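PDB 3DNX: uncharacterized protein SPO1766 from Silicibacter pomeroyi, which is of unknown function but, being related to the DNA repair protein MmcB and to PDDEXK nucleases, may act on nucleic acid. Local coordinates for residues R18-H23 and L102-Y107; V30-F35 and Q130-H135; L41-M46 and V56-S61; R81-V86 and A109-M114. All coordinates share one frame; numbering follows the deposited sequence. Where two conformers were deposited one is given.

All four contacts build on one mixed six-stranded sheet. Contact 3, whose centre is about 4 Å from that of the chain, joins neighbouring strands 43-48 and 54-59 and carries the sodium ion bound through C59 and D65. Helix 12-26 brings contact 1 against it, V20 CG2 packing 4.3 Å from C59 SG. Contact 2 adds the edge strand 30-35, F35 O lying 2.7 Å from V43 N, a probable hydrogen bond. V56 O and F83 N, 2.8 Å apart in a probable hydrogen bond, tie contact 3 to contact 4. Contacts 2 and 4 lie on opposite sides of the chain's centre, their centres about 19 Å apart; contacts 1 and 2 touch the second subunit.

Contact 1 (R18-H23 and L102-Y107); sequences RGVARH and LIADAY
R18 turns CG opposite to its backbone N (chi1 -168°) and stretches out as far as NE, which carries its guanidinium alongside A106; in R22 the first torsion puts CG opposite the carbonyl carbon instead (chi1 -72°), and an equally extended chain reaches Y107. R18 NH2 donates to A106 O at 3.0 Å, the oxygen lying near the guanidinium plane while the donor stands above the carbonyl plane. R22 NH1 donates to Y107 O at 3.1 Å, at an N-H...O angle of 158°. The same R22 guanidinium lies with one face toward R18 NH2, and Y107 CD1 sits at the edge of the R18 group, 3.7 Å from NH2. The helix thus holds by two arginines the turn that follows strand 100-104, where D105 OD1 accepts from Y107 N at 2.9 Å in an Asx turn. Helix 12-26 lies over one face of the sheet, its backbone close at G19: with no side chain in the way, G19 CA comes within 3.2 Å of D105 O in a CH...O contact. Deeper in, the V20 methyl CG2 meets A104 CB at 4.0 Å and L102 CD2 at 4.3 Å, while V20 also touches A85 of strand 81-86. R22 NE forms a salt bridge with D145 of the second subunit. A leucine in place of R22 would probably leave Y107 O without this donor and that aspartate without its salt-bridge mate.

Contact 2 (V30-F35 and Q130-H135); sequences VSVEEF and QKFATH
The long helix 122-144 packs across the edge strand 30-35 of the sheet, with V32 fitted between the rings of F132 and H135; the short strand and helix axes come within 9.2 Å and lie at 75°. Each V32 methyl sits over a ring face: CG1 is 4.1 Å from the centroid of the F132 ring, and CG2 is 4.0 Å from that of the H135 ring. H135 turns its ring toward the strand with CG opposite the backbone N (chi1 177°). Toward the start of the strand, F132 CZ lies 3.8 Å from V30 CG2. Past the corner, F35 turns its ring edge to K131 CB, 3.6 Å from CZ, and its CE2 also lies 3.6 Å from F132 N. An alanine at H135 would probably strip V32 CG2 of its aromatic cover. A second sodium ion, distinct from the one at C59, lies about 3 Å from the H135 side chain. At the corner, E34 and F35 both face V43 in a G1 beta bulge. Strand 30-35 lies between this helix and helix 12-26, which S31 and E33 touch; helix 122-144 also packs on the second subunit, A133 meeting L48 of that chain.

Contact 3 (L41-M46 and V56-S61); sequences LRVDVM and VIECKS. With NA (sodium ion), chain C.
V45 and I57 form an antiparallel hydrogen-bonded pair, I57 N to V45 O being 2.9 Å, and M46 faces V56 in the next, non-hydrogen-bonded pair, while the chain turns a corner at D44. There side chains take over from the backbone. E58, its chain folded about the CB-CG bond (chi2 -67°), lifts OE2 to accept from D44 N at 2.9 Å, in a nearly straight bond (165°) that meets the oxygen close to end-on. D44 in turn uses the anti lone pair of OD2 to accept from C59 N at 2.9 Å. These crossed grips bring the two carboxylates together, with D44 OD2 3.5 Å from E58 OE1 and their planes 22° apart. One water lies between D44 OD1 and E58 OE1; another accepts from K60 NZ at 2.8 Å and binds the sodium ion. C59 O reaches that ion at 2.5 Å, and D65 and two further waters complete its shell. Apolar contacts flank the polar group, V43 CG1 on V56 CG1 and V45 CG2 on C59 SG. D44 at the corner and E58-C59-K60 on the next strand fit the PD-(D/E)XK pattern; the ion sits beside them on C59 O, a nuclease-like role being only probable.

Contact 4 (R81-V86 and A109-M114); sequences RYFWAV and AEIVRM
The backbones of 81-86 and 109-114 keep apart, the nearest CA atoms, those of F83 and M114, being 7.9 Å from each other, and mainly side chains bridge the distance. A classic beta bulge, V112 and R113 both facing L101, bends the second segment just before M114. M114, a selenomethionine, folds back through chi2 57° and a similar chi3, so that SE arrives at the rim of the F83 ring, 3.9 Å from CZ. This is a Met-aromatic contact at the edge: SE is 5.1 Å from the ring centroid and 82° off its normal. I111 reaches the same rim, its CG2 methyl 4.3 Å from F83 CE1 and near the ring plane. Beside it, the extended R81 chain crosses M114 obliquely, R81 NH2 lying 3.8 Å from M114 CG and R81 CD 4.1 Å from M114 SE. The guanidinium is engaged beyond the two segments, NH2 donating to A115 O and NH1 forming a salt bridge with E117. Strand 100-104 runs between the two in the sheet, and its L102 touches both F83 and I111; the F83 ring also meets that of W55, and helix 12-26 covers A85 through V20 and A109 through H23.

Contact 1 (R18-H23 and L102-Y107)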
# COMPACT_ATOMS: atom_id res chain seq x y z
N ARG A 18 5.49 -15.45 4.62
CA ARG A 18 6.70 -14.64 4.93
C ARG A 18 7.78 -14.85 3.94
O ARG A 18 8.33 -13.89 3.40
CB ARG A 18 7.20 -14.92 6.35
CG ARG A 18 8.27 -13.95 6.89
CD ARG A 18 8.55 -14.50 8.28
NE ARG A 18 9.37 -13.69 9.13
CZ ARG A 18 10.63 -13.97 9.46
NH1 ARG A 18 11.26 -13.15 10.30
NH2 ARG A 18 11.28 -15.02 8.94
N GLY A 19 8.05 -16.12 3.63
CA GLY A 19 9.07 -16.47 2.64
C GLY A 19 8.72 -16.04 1.27
O GLY A 19 9.55 -15.48 0.54
N VAL A 20 7.43 -16.20 0.92
CA VAL A 20 6.97 -15.72 -0.38
C VAL A 20 7.17 -14.20 -0.55
O VAL A 20 7.67 -13.74 -1.61
CB VAL A 20 5.46 -16.12 -0.64
CG1 VAL A 20 4.96 -15.46 -1.91
CG2 VAL A 20 5.31 -17.66 -0.72
N ALA A 21 6.75 -13.45 0.48
CA ALA A 21 6.87 -11.99 0.48
C ALA A 21 8.35 -11.52 0.35
O ALA A 21 8.63 -10.55 -0.38
CB ALA A 21 6.23 -11.40 1.71
N ARG A 22 9.25 -12.18 1.06
CA ARG A 22 10.72 -11.88 0.96
C ARG A 22 11.14 -12.05 -0.46
O ARG A 22 11.83 -11.19 -1.01
CB ARG A 22 11.54 -12.77 1.86
CG ARG A 22 11.41 -12.47 3.29
CD ARG A 22 12.12 -13.48 4.17
NE ARG A 22 12.25 -12.98 5.53
CZ ARG A 22 13.27 -13.24 6.35
NH1 ARG A 22 14.25 -14.07 6.01
NH2 ARG A 22 13.29 -12.70 7.54
N HIS A 23 10.74 -13.18 -1.09
CA HIS A 23 11.21 -13.51 -2.42
C HIS A 23 10.64 -12.59 -3.49
O HIS A 23 11.36 -12.13 -4.39
CB HIS A 23 10.91 -15.00 -2.76
CG HIS A 23 11.53 -15.45 -4.05
ND1 HIS A 23 12.89 -15.43 -4.26
CD2 HIS A 23 10.97 -15.84 -5.22
CE1 HIS A 23 13.15 -15.86 -5.48
NE2 HIS A 23 12.00 -16.11 -6.09
N LEU A 102 5.67 -22.33 -6.10
CA LEU A 102 6.82 -21.94 -5.32
C LEU A 102 7.03 -22.94 -4.23
O LEU A 102 6.07 -23.46 -3.66
CB LEU A 102 6.65 -20.55 -4.64
CG LEU A 102 6.63 -19.29 -5.51
CD1 LEU A 102 5.26 -19.12 -6.09
CD2 LEU A 102 6.99 -18.10 -4.70
N ILE A 103 8.29 -23.21 -3.94
CA ILE A 103 8.65 -23.90 -2.71
C ILE A 103 9.17 -22.86 -1.72
O ILE A 103 10.07 -22.08 -2.06
CB ILE A 103 9.73 -24.99 -2.95
CG1 ILE A 103 9.36 -25.95 -4.10
CG2 ILE A 103 10.03 -25.71 -1.65
CD1 ILE A 103 8.18 -26.80 -3.82
N ALA A 104 8.60 -22.83 -0.52
CA ALA A 104 8.80 -21.75 0.43
C ALA A 104 8.99 -22.30 1.85
O ALA A 104 8.68 -23.48 2.13
CB ALA A 104 7.59 -20.78 0.39
N ASP A 105 9.55 -21.44 2.69
CA ASP A 105 9.53 -21.61 4.16
C ASP A 105 9.46 -20.22 4.78
O ASP A 105 9.20 -19.28 4.06
CB ASP A 105 10.71 -22.45 4.69
CG ASP A 105 12.10 -21.82 4.43
OD1 ASP A 105 12.25 -20.63 4.11
OD2 ASP A 105 13.08 -22.56 4.58
N ALA A 106 9.71 -20.07 6.08
CA ALA A 106 9.56 -18.77 6.72
C ALA A 106 10.62 -17.79 6.26
O ALA A 106 10.44 -16.62 6.50
CB ALA A 106 9.58 -18.87 8.26
N TYR A 107 11.68 -18.25 5.59
CA TYR A 107 12.83 -17.41 5.37
C TYR A 107 13.09 -17.02 3.93
O TYR A 107 13.85 -16.07 3.68
CB TYR A 107 14.06 -18.11 5.90
CG TYR A 107 13.85 -18.54 7.34
CD1 TYR A 107 13.85 -17.61 8.34
CD2 TYR A 107 13.57 -19.88 7.66
CE1 TYR A 107 13.67 -17.97 9.67
CE2 TYR A 107 13.36 -20.25 8.98
CZ TYR A 107 13.42 -19.29 9.98
OH TYR A 107 13.22 -19.60 11.30

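Contact 2 (V30-F35 and Q130-H135)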
# COMPACT_ATOMS: atom_id res chain seq x y z
N VAL A 30 5.86 -6.32 -4.79
CA VAL A 30 5.44 -6.09 -3.41
C VAL A 30 4.24 -6.99 -3.16
O VAL A 30 3.67 -7.56 -4.09
CB VAL A 30 5.05 -4.61 -3.17
CG1 VAL A 30 6.33 -3.70 -3.26
CG2 VAL A 30 4.00 -4.14 -4.18
N SER A 31 3.82 -7.08 -1.92
CA SER A 31 2.77 -8.04 -1.57
C SER A 31 1.99 -7.58 -0.37
O SER A 31 2.44 -6.74 0.42
CB SER A 31 3.35 -9.41 -1.34
OG SER A 31 4.24 -9.41 -0.22
N VAL A 32 0.78 -8.15 -0.24
CA VAL A 32 0.01 -8.09 0.97
C VAL A 32 -0.52 -9.49 1.28
O VAL A 32 -0.58 -10.37 0.42
CB VAL A 32 -1.18 -7.08 0.96
CG1 VAL A 32 -0.65 -5.62 0.80
CG2 VAL A 32 -2.23 -7.40 -0.06
N GLU A 33 -0.93 -9.66 2.52
CA GLU A 33 -1.52 -10.89 2.95
C GLU A 33 -3.03 -10.78 3.20
O GLU A 33 -3.57 -9.71 3.55
CB GLU A 33 -0.83 -11.39 4.22
CG GLU A 33 0.52 -11.99 4.02
CD GLU A 33 1.03 -12.69 5.31
OE1 GLU A 33 0.29 -13.53 5.92
OE2 GLU A 33 2.19 -12.43 5.69
N GLU A 34 -3.71 -11.91 3.02
CA GLU A 34 -5.15 -12.02 3.31
C GLU A 34 -5.94 -10.97 2.56
O GLU A 34 -6.70 -10.23 3.13
CB GLU A 34 -5.38 -11.91 4.81
CG GLU A 34 -4.52 -12.90 5.57
CD GLU A 34 -4.85 -12.94 7.03
OE1 GLU A 34 -4.97 -11.87 7.64
OE2 GLU A 34 -4.97 -14.07 7.57
N PHE A 35 -5.73 -10.93 1.26
CA PHE A 35 -6.37 -9.99 0.40
C PHE A 35 -7.75 -10.43 -0.12
O PHE A 35 -7.90 -11.57 -0.58
CB PHE A 35 -5.49 -9.75 -0.80
CG PHE A 35 -6.02 -8.74 -1.71
CD1 PHE A 35 -6.56 -9.12 -2.92
CD2 PHE A 35 -6.03 -7.40 -1.36
CE1 PHE A 35 -7.06 -8.19 -3.79
CE2 PHE A 35 -6.56 -6.47 -2.22
CZ PHE A 35 -7.06 -6.86 -3.45
N GLN A 130 -6.29 -0.59 -6.55
CA GLN A 130 -6.85 0.36 -5.59
C GLN A 130 -7.07 -0.33 -4.24
O GLN A 130 -6.78 0.25 -3.16
CB GLN A 130 -8.16 0.97 -6.12
CG GLN A 130 -8.97 1.76 -5.11
CD GLN A 130 -8.43 3.11 -4.89
OE1 GLN A 130 -8.00 3.76 -5.84
NE2 GLN A 130 -8.48 3.59 -3.64
N LYS A 131 -7.56 -1.57 -4.31
CA LYS A 131 -7.84 -2.36 -3.12
C LYS A 131 -6.56 -2.74 -2.41
O LYS A 131 -6.49 -2.70 -1.19
CB LYS A 131 -8.63 -3.61 -3.47
CG LYS A 131 -10.09 -3.37 -3.66
CD LYS A 131 -10.84 -4.61 -4.14
CE LYS A 131 -12.21 -4.18 -4.68
NZ LYS A 131 -13.29 -5.09 -4.17
N PHE A 132 -5.56 -3.13 -3.19
CA PHE A 132 -4.26 -3.49 -2.68
C PHE A 132 -3.62 -2.29 -1.95
O PHE A 132 -3.17 -2.43 -0.80
CB PHE A 132 -3.41 -3.96 -3.84
CG PHE A 132 -2.03 -4.37 -3.48
CD1 PHE A 132 -1.69 -5.71 -3.40
CD2 PHE A 132 -1.03 -3.44 -3.28
CE1 PHE A 132 -0.40 -6.09 -3.10
CE2 PHE A 132 0.26 -3.81 -2.98
CZ PHE A 132 0.59 -5.14 -2.87
N ALA A 133 -3.60 -1.15 -2.64
CA ALA A 133 -3.12 0.15 -2.06
C ALA A 133 -3.78 0.44 -0.72
O ALA A 133 -3.13 0.71 0.30
CB ALA A 133 -3.40 1.29 -3.03
N THR A 134 -5.08 0.34 -0.71
CA THR A 134 -5.84 0.60 0.47
C THR A 134 -5.51 -0.35 1.60
O THR A 134 -5.37 0.07 2.73
CB THR A 134 -7.32 0.55 0.15
OG1 THR A 134 -7.56 1.55 -0.84
CG2 THR A 134 -8.13 0.85 1.40
N HIS A 135 -5.37 -1.63 1.27
CA HIS A 135 -5.07 -2.67 2.25
C HIS A 135 -3.71 -2.40 2.87
O HIS A 135 -3.52 -2.36 4.10
CB HIS A 135 -5.10 -4.03 1.52
CG HIS A 135 -4.75 -5.21 2.37
ND1 HIS A 135 -5.59 -6.30 2.49
CD2 HIS A 135 -3.62 -5.53 3.05
CE1 HIS A 135 -5.01 -7.22 3.25
NE2 HIS A 135 -3.81 -6.78 3.60

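Contact 3 (L41-M46 and V56-S61)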
# COMPACT_ATOMS: atom_id res chain seq x y z
N LEU A 41 -14.34 -14.14 -1.06
CA LEU A 41 -13.03 -14.71 -1.38
C LEU A 41 -11.93 -14.04 -0.58
O LEU A 41 -12.01 -12.86 -0.25
CB LEU A 41 -12.70 -14.52 -2.87
CG LEU A 41 -13.58 -15.25 -3.88
CD1 LEU A 41 -13.25 -14.75 -5.28
CD2 LEU A 41 -13.37 -16.79 -3.77
N ARG A 42 -10.90 -14.80 -0.29
CA ARG A 42 -9.70 -14.24 0.32
C ARG A 42 -8.48 -15.00 -0.17
O ARG A 42 -8.51 -16.23 -0.23
CB ARG A 42 -9.79 -14.31 1.83
CG ARG A 42 -8.82 -13.37 2.50
CD ARG A 42 -8.97 -13.40 4.00
NE ARG A 42 -8.55 -14.70 4.50
CZ ARG A 42 -8.46 -15.04 5.79
NH1 ARG A 42 -8.72 -14.15 6.75
NH2 ARG A 42 -8.07 -16.28 6.10
N VAL A 43 -7.45 -14.27 -0.58
CA VAL A 43 -6.25 -14.92 -1.08
C VAL A 43 -5.11 -14.74 -0.08
O VAL A 43 -4.99 -13.71 0.56
CB VAL A 43 -5.83 -14.43 -2.50
CG1 VAL A 43 -7.02 -14.44 -3.51
CG2 VAL A 43 -5.18 -13.12 -2.46
N ASP A 44 -4.27 -15.76 0.05
CA ASP A 44 -3.23 -15.78 1.10
C ASP A 44 -2.15 -14.71 0.89
O ASP A 44 -1.80 -14.00 1.83
CB ASP A 44 -2.59 -17.16 1.15
CG ASP A 44 -3.57 -18.25 1.57
OD1 ASP A 44 -4.56 -17.93 2.27
OD2 ASP A 44 -3.31 -19.42 1.20
N VAL A 45 -1.67 -14.59 -0.35
CA VAL A 45 -0.78 -13.52 -0.72
C VAL A 45 -1.22 -12.97 -2.08
O VAL A 45 -1.45 -13.74 -3.02
CB VAL A 45 0.70 -13.97 -0.77
CG1 VAL A 45 1.61 -12.82 -1.28
CG2 VAL A 45 1.16 -14.42 0.61
N MSE A 46 -1.32 -11.64 -2.16
CA MSE A 46 -1.39 -10.98 -3.45
C MSE A 46 -0.08 -10.29 -3.73
O MSE A 46 0.41 -9.55 -2.87
CB MSE A 46 -2.55 -9.98 -3.52
CG MSE A 46 -2.64 -9.30 -4.94
SE MSE A 46 -4.03 -8.06 -5.25
CE MSE A 46 -3.09 -6.73 -6.40
N VAL A 56 -1.65 -14.10 -7.57
CA VAL A 56 -2.26 -14.68 -6.39
C VAL A 56 -1.42 -15.90 -6.05
O VAL A 56 -1.12 -16.77 -6.92
CB VAL A 56 -3.72 -15.06 -6.65
CG1 VAL A 56 -4.21 -16.14 -5.64
CG2 VAL A 56 -4.59 -13.79 -6.68
N ILE A 57 -1.04 -15.98 -4.78
CA ILE A 57 -0.30 -17.12 -4.26
C ILE A 57 -1.05 -17.69 -3.07
O ILE A 57 -1.25 -17.01 -2.05
CB ILE A 57 1.15 -16.77 -3.84
CG1 ILE A 57 1.90 -16.19 -5.03
CG2 ILE A 57 1.92 -17.99 -3.30
CD1 ILE A 57 2.16 -14.73 -4.87
N GLU A 58 -1.48 -18.95 -3.22
CA GLU A 58 -2.10 -19.68 -2.16
C GLU A 58 -1.07 -20.55 -1.46
O GLU A 58 -0.48 -21.47 -2.09
CB GLU A 58 -3.24 -20.54 -2.71
CG GLU A 58 -4.46 -19.78 -3.10
CD GLU A 58 -5.15 -19.15 -1.92
OE1 GLU A 58 -5.86 -19.88 -1.19
OE2 GLU A 58 -4.98 -17.93 -1.71
N CYS A 59 -0.94 -20.33 -0.16
CA CYS A 59 0.05 -20.95 0.68
C CYS A 59 -0.57 -22.11 1.41
O CYS A 59 -1.31 -21.94 2.36
CB CYS A 59 0.64 -19.93 1.67
SG CYS A 59 1.42 -18.53 0.84
N LYS A 60 -0.28 -23.33 0.96
CA LYS A 60 -0.87 -24.51 1.59
C LYS A 60 0.16 -25.23 2.46
O LYS A 60 1.18 -25.70 2.00
CB LYS A 60 -1.44 -25.43 0.52
CG LYS A 60 -2.48 -24.75 -0.34
CD LYS A 60 -3.65 -24.35 0.56
CE LYS A 60 -4.71 -23.63 -0.18
NZ LYS A 60 -5.86 -23.23 0.72
N SER A 61 -0.14 -25.32 3.75
CA SER A 61 0.82 -25.77 4.73
C SER A 61 0.73 -27.28 4.96
O SER A 61 1.61 -27.86 5.62
CB SER A 61 0.57 -25.00 6.01
OG SER A 61 -0.79 -25.19 6.44
NA NA C . -3.20 -21.82 4.01
O HOH W 1 -6.97 -18.69 0.87
O HOH W 2 -4.57 -21.22 2.22
O HOH W 3 -2.45 -19.82 4.66
O HOH W 4 -5.13 -22.20 5.26

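Contact 4 (R81-V86 and A109-M114)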
# COMPACT_ATOMS: atom_id res chain seq x y z
N ARG A 81 -1.47 -14.17 -12.92
CA ARG A 81 -0.82 -15.45 -12.69
C ARG A 81 -1.21 -15.98 -11.31
O ARG A 81 -1.28 -15.22 -10.36
CB ARG A 81 0.70 -15.33 -12.77
CG ARG A 81 1.21 -14.86 -14.12
CD ARG A 81 2.71 -15.03 -14.21
NE ARG A 81 3.30 -14.20 -15.25
CZ ARG A 81 3.84 -14.63 -16.39
NH1 ARG A 81 4.35 -13.76 -17.24
NH2 ARG A 81 3.92 -15.91 -16.67
N TYR A 82 -1.52 -17.26 -11.26
CA TYR A 82 -1.90 -18.00 -10.05
C TYR A 82 -0.88 -19.07 -9.70
O TYR A 82 -0.46 -19.89 -10.56
CB TYR A 82 -3.27 -18.68 -10.25
CG TYR A 82 -3.67 -19.50 -9.07
CD1 TYR A 82 -4.30 -18.92 -7.99
CD2 TYR A 82 -3.42 -20.88 -9.04
CE1 TYR A 82 -4.64 -19.66 -6.88
CE2 TYR A 82 -3.74 -21.63 -7.93
CZ TYR A 82 -4.39 -21.01 -6.87
OH TYR A 82 -4.75 -21.73 -5.76
N PHE A 83 -0.44 -19.06 -8.43
CA PHE A 83 0.60 -19.95 -7.90
C PHE A 83 0.14 -20.61 -6.62
O PHE A 83 -0.62 -20.01 -5.81
CB PHE A 83 1.88 -19.24 -7.48
CG PHE A 83 2.56 -18.45 -8.57
CD1 PHE A 83 3.72 -18.90 -9.16
CD2 PHE A 83 2.03 -17.23 -8.97
CE1 PHE A 83 4.35 -18.15 -10.15
CE2 PHE A 83 2.66 -16.47 -9.94
CZ PHE A 83 3.81 -16.94 -10.55
N TRP A 84 0.64 -21.84 -6.43
CA TRP A 84 0.68 -22.47 -5.12
C TRP A 84 2.03 -22.20 -4.47
O TRP A 84 3.01 -22.03 -5.17
CB TRP A 84 0.47 -23.96 -5.23
CG TRP A 84 -0.78 -24.35 -5.93
CD1 TRP A 84 -0.90 -24.65 -7.24
CD2 TRP A 84 -2.09 -24.49 -5.35
NE1 TRP A 84 -2.21 -24.98 -7.53
CE2 TRP A 84 -2.96 -24.85 -6.38
CE3 TRP A 84 -2.60 -24.33 -4.05
CZ2 TRP A 84 -4.31 -25.09 -6.16
CZ3 TRP A 84 -3.94 -24.54 -3.84
CH2 TRP A 84 -4.78 -24.90 -4.87
N ALA A 85 2.05 -22.11 -3.15
CA ALA A 85 3.31 -22.06 -2.36
C ALA A 85 3.19 -23.13 -1.26
O ALA A 85 2.23 -23.14 -0.51
CB ALA A 85 3.56 -20.66 -1.76
N VAL A 86 4.15 -24.04 -1.23
CA VAL A 86 4.20 -25.16 -0.30
C VAL A 86 5.63 -25.35 0.18
O VAL A 86 6.59 -24.83 -0.43
CB VAL A 86 3.70 -26.47 -0.97
CG1 VAL A 86 2.25 -26.30 -1.46
CG2 VAL A 86 4.62 -26.94 -2.11
N ALA A 109 11.84 -18.22 -0.58
CA ALA A 109 11.06 -19.00 -1.50
C ALA A 109 11.71 -19.04 -2.87
O ALA A 109 12.61 -18.25 -3.17
CB ALA A 109 9.64 -18.47 -1.60
N GLU A 110 11.32 -20.02 -3.69
CA GLU A 110 11.76 -20.04 -5.10
C GLU A 110 10.63 -20.47 -6.01
O GLU A 110 9.86 -21.33 -5.66
CB GLU A 110 12.98 -20.95 -5.29
CG GLU A 110 12.74 -22.41 -4.92
CD GLU A 110 13.98 -23.30 -4.99
OE1 GLU A 110 15.08 -22.82 -5.31
OE2 GLU A 110 13.85 -24.52 -4.70
N ILE A 111 10.55 -19.91 -7.19
CA ILE A 111 9.54 -20.33 -8.15
C ILE A 111 10.18 -21.54 -8.86
O ILE A 111 11.29 -21.45 -9.39
CB ILE A 111 9.25 -19.25 -9.18
CG1 ILE A 111 8.68 -17.99 -8.49
CG2 ILE A 111 8.33 -19.79 -10.28
CD1 ILE A 111 8.46 -16.87 -9.42
N VAL A 112 9.52 -22.67 -8.81
CA VAL A 112 10.04 -23.85 -9.51
C VAL A 112 9.25 -24.09 -10.81
O VAL A 112 9.71 -24.83 -11.68
CB VAL A 112 10.09 -25.09 -8.60
CG1 VAL A 112 11.22 -24.91 -7.53
CG2 VAL A 112 8.76 -25.39 -7.96
N ARG A 113 8.07 -23.48 -10.90
CA ARG A 113 7.22 -23.54 -12.07
C ARG A 113 6.46 -22.22 -12.23
O ARG A 113 5.66 -21.83 -11.36
CB ARG A 113 6.24 -24.72 -11.93
CG ARG A 113 5.43 -24.99 -13.14
CD ARG A 113 4.78 -26.36 -13.02
NE ARG A 113 3.61 -26.36 -12.19
CZ ARG A 113 3.28 -27.31 -11.31
NH1 ARG A 113 2.14 -27.21 -10.63
NH2 ARG A 113 4.05 -28.38 -11.12
N MSE A 114 6.71 -21.53 -13.34
CA MSE A 114 6.15 -20.20 -13.57
C MSE A 114 4.71 -20.41 -13.97
O MSE A 114 4.42 -21.31 -14.76
CB MSE A 114 6.97 -19.47 -14.65
CG MSE A 114 6.45 -18.15 -15.04
SE MSE A 114 6.28 -16.90 -13.56
CE MSE A 114 8.13 -16.72 -13.00